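Lectin 2 (Agrocybe aegerita, PDB 4TQM) is a mushroom lectin that probably binds glycans and folds as a beta-propeller containing FG-GAP-like repeats. Local coordinates at residues 288-293 and 364-369. The protein carries 1 engineered substitution. Sequence-based numbering, arbitrary orientation.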
ATOM      1  N   ALA A 288      -4.722   8.817   5.523  1.00 17.55           N
ATOM      2  CA  ALA A 288      -5.195   7.935   6.589  1.00 23.55           C
ATOM      3  C   ALA A 288      -6.309   8.586   7.398  1.00 22.25           C
ATOM      4  O   ALA A 288      -6.434   9.813   7.430  1.00 21.26           O
ATOM      5  CB  ALA A 288      -4.044   7.522   7.495  1.00 16.42           C
ATOM      6  N   ASP A 289      -7.119   7.754   8.045  1.00 20.01           N
ATOM      7  CA  ASP A 289      -8.236   8.231   8.852  1.00 21.84           C
ATOM      8  C   ASP A 289      -7.762   8.511  10.276  1.00 25.43           C
ATOM      9  O   ASP A 289      -7.516   7.585  11.056  1.00 22.36           O
ATOM     10  CB  ASP A 289      -9.364   7.194   8.848  1.00 20.42           C
ATOM     11  CG  ASP A 289     -10.579   7.638   9.639  1.00 19.54           C
ATOM     12  OD1 ASP A 289     -10.645   8.819  10.041  1.00 20.42           O
ATOM     13  OD2 ASP A 289     -11.481   6.800   9.849  1.00 23.39           O
ATOM     14  N   LEU A 290      -7.640   9.791  10.611  1.00 19.64           N
ATOM     15  CA  LEU A 290      -7.116  10.188  11.914  1.00 23.17           C
ATOM     16  C   LEU A 290      -8.197  10.438  12.966  1.00 23.54           C
ATOM     17  O   LEU A 290      -7.879  10.733  14.119  1.00 25.45           O
ATOM     18  CB  LEU A 290      -6.245  11.438  11.775  1.00 23.63           C
ATOM     19  CG  LEU A 290      -4.914  11.279  11.042  1.00 21.55           C
ATOM     20  CD1 LEU A 290      -4.193  12.604  10.997  1.00 25.78           C
ATOM     21  CD2 LEU A 290      -4.051  10.238  11.720  1.00 26.24           C
ATOM     22  N   THR A 291      -9.464  10.318  12.576  1.00 20.68           N
ATOM     23  CA  THR A 291     -10.566  10.660  13.475  1.00 21.36           C
ATOM     24  C   THR A 291     -11.597   9.549  13.649  1.00 22.45           C
ATOM     25  O   THR A 291     -12.518   9.674  14.459  1.00 25.92           O
ATOM     26  CB  THR A 291     -11.309  11.922  12.998  1.00 22.55           C
ATOM     27  OG1 THR A 291     -11.803  11.710  11.670  1.00 20.87           O
ATOM     28  CG2 THR A 291     -10.381  13.126  13.008  1.00 24.47           C
ATOM     29  N   GLY A 292     -11.453   8.473  12.886  1.00 22.15           N
ATOM     30  CA  GLY A 292     -12.350   7.337  13.002  1.00 24.20           C
ATOM     31  C   GLY A 292     -13.746   7.570  12.455  1.00 27.55           C
ATOM     32  O   GLY A 292     -14.700   6.927  12.894  1.00 27.09           O
ATOM     33  N   ASN A 293     -13.877   8.483  11.497  1.00 23.09           N
ATOM     34  CA  ASN A 293     -15.182   8.748  10.896  1.00 24.89           C
ATOM     35  C   ASN A 293     -15.355   8.110   9.519  1.00 24.88           C
ATOM     36  O   ASN A 293     -16.417   8.221   8.902  1.00 25.19           O
ATOM     37  CB  ASN A 293     -15.474  10.253  10.839  1.00 26.61           C
ATOM     38  CG  ASN A 293     -14.450  11.024  10.023  1.00 29.13           C
ATOM     39  OD1 ASN A 293     -13.583  10.441   9.372  1.00 27.37           O
ATOM     40  ND2 ASN A 293     -14.554  12.348  10.053  1.00 30.78           N
ATOM     41  N   SER A 364       4.013   7.031  17.835  1.00 24.83           N
ATOM     42  CA  SER A 364       3.259   8.152  18.384  1.00 25.60           C
ATOM     43  C   SER A 364       1.773   7.854  18.241  1.00 23.03           C
ATOM     44  O   SER A 364       1.283   7.601  17.136  1.00 23.29           O
ATOM     45  CB  SER A 364       3.609   9.459  17.674  1.00 25.30           C
ATOM     46  OG  SER A 364       2.849  10.536  18.200  1.00 26.42           O
ATOM     47  N   TYR A 365       1.059   7.877  19.362  1.00 17.08           N
ATOM     48  CA  TYR A 365      -0.345   7.489  19.367  1.00 19.14           C
ATOM     49  C   TYR A 365      -1.296   8.659  19.129  1.00 23.17           C
ATOM     50  O   TYR A 365      -1.059   9.778  19.588  1.00 19.83           O
ATOM     51  CB  TYR A 365      -0.695   6.767  20.671  1.00 21.24           C
ATOM     52  CG  TYR A 365       0.124   5.515  20.893  1.00 23.17           C
ATOM     53  CD1 TYR A 365      -0.116   4.366  20.152  1.00 20.76           C
ATOM     54  CD2 TYR A 365       1.138   5.481  21.842  1.00 27.18           C
ATOM     55  CE1 TYR A 365       0.625   3.220  20.347  1.00 21.90           C
ATOM     56  CE2 TYR A 365       1.886   4.337  22.048  1.00 20.32           C
ATOM     57  CZ  TYR A 365       1.626   3.209  21.296  1.00 23.98           C
ATOM     58  OH  TYR A 365       2.368   2.063  21.491  1.00 28.64           O
ATOM     59  N   ASN A 366      -2.370   8.377  18.399  1.00 21.82           N
ATOM     60  CA  ASN A 366      -3.429   9.341  18.144  1.00 24.84           C
ATOM     61  C   ASN A 366      -4.301   9.502  19.385  1.00 24.94           C
ATOM     62  O   ASN A 366      -4.709   8.512  19.992  1.00 24.93           O
ATOM     63  CB  ASN A 366      -4.278   8.864  16.962  1.00 20.50           C
ATOM     64  CG  ASN A 366      -5.128   9.968  16.357  1.00 24.79           C
ATOM     65  OD1 ASN A 366      -5.754  10.754  17.069  1.00 27.56           O
ATOM     66  ND2 ASN A 366      -5.156  10.028  15.030  1.00 18.00           N
ATOM     67  N   ASP A 367      -4.585  10.746  19.760  1.00 25.11           N
ATOM     68  CA  ASP A 367      -5.430  11.013  20.921  1.00 27.00           C
ATOM     69  C   ASP A 367      -6.890  10.682  20.620  1.00 29.91           C
ATOM     70  O   ASP A 367      -7.718  10.580  21.528  1.00 33.41           O
ATOM     71  CB  ASP A 367      -5.291  12.470  21.378  1.00 25.45           C
ATOM     72  CG  ASP A 367      -5.955  13.457  20.425  1.00 29.83           C
ATOM     73  OD1 ASP A 367      -6.387  14.530  20.896  1.00 31.49           O
ATOM     74  OD2 ASP A 367      -6.042  13.172  19.211  1.00 29.10           O
ATOM     75  N   GLY A 368      -7.195  10.512  19.337  1.00 28.56           N
ATOM     76  CA  GLY A 368      -8.543  10.199  18.905  1.00 27.01           C
ATOM     77  C   GLY A 368      -9.148  11.340  18.113  1.00 27.94           C
ATOM     78  O   GLY A 368     -10.281  11.245  17.643  1.00 32.87           O
ATOM     79  N   LYS A 369      -8.387  12.422  17.962  1.00 29.69           N
ATOM     80  CA  LYS A 369      -8.873  13.605  17.257  1.00 30.21           C
ATOM     81  C   LYS A 369      -7.850  14.149  16.263  1.00 30.16           C
ATOM     82  O   LYS A 369      -8.022  15.239  15.717  1.00 31.59           O
ATOM     83  CB  LYS A 369      -9.282  14.695  18.253  1.00 34.34           C
ATOM     84  CG  LYS A 369     -10.492  14.328  19.107  1.00 39.32           C
ATOM     85  CD  LYS A 369     -10.921  15.469  20.019  1.00 46.18           C
ATOM     86  CE  LYS A 369      -9.960  15.654  21.181  1.00 45.27           C
ATOM     87  NZ  LYS A 369     -10.437  16.701  22.129  1.00 45.99           N
TER
HETATM   88  O   HOH W   1     -12.251  12.073  16.415  1.00 28.20           O
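Thr291 and Lys369 bring two loop backbones to 5.1 Å, CA to CA, where neighbouring blades of a beta-propeller meet: 288-293 follows the first strand, 285-288, of one four-stranded blade, and 364-369 follows the third strand, 361-364, of the next. Direct polar contact comes from the amide of Asn366, whose ND2 gives a weak, bent hydrogen bond to Leu290 O (3.0 Å, 129° at the hydrogen). With CG anti to the backbone N (chi1 -163°), the Asn366 side chain extends to the other loop and crosses that of Leu290 at about a right angle; Leu290 CD2 lies 3.5 Å from ND2. The same nitrogen also bonds to Ala351 O, while Leu290 packs on Ala351, Phe372 and Val299. At the other end of this amide, OD1 closes an Asx turn by accepting from Gly368 N at 2.7 Å, and Gly370 N adds a second bond, so both ends of the buried amide are held. The facing loop has its own Asx turn: Asp289 OD1 takes Thr291 N and Gly292 N from one face of its carboxylate, and Asp289 OD2 receives Gly294 N. Thr291 CG2 approaches Lys369 O loosely, at 4.2 Å. One water spans the two loops, donating to Thr291 O at 3.1 Å and to Gly368 O, where the modelled 2.5 Å is unusually short and its exact value doubtful.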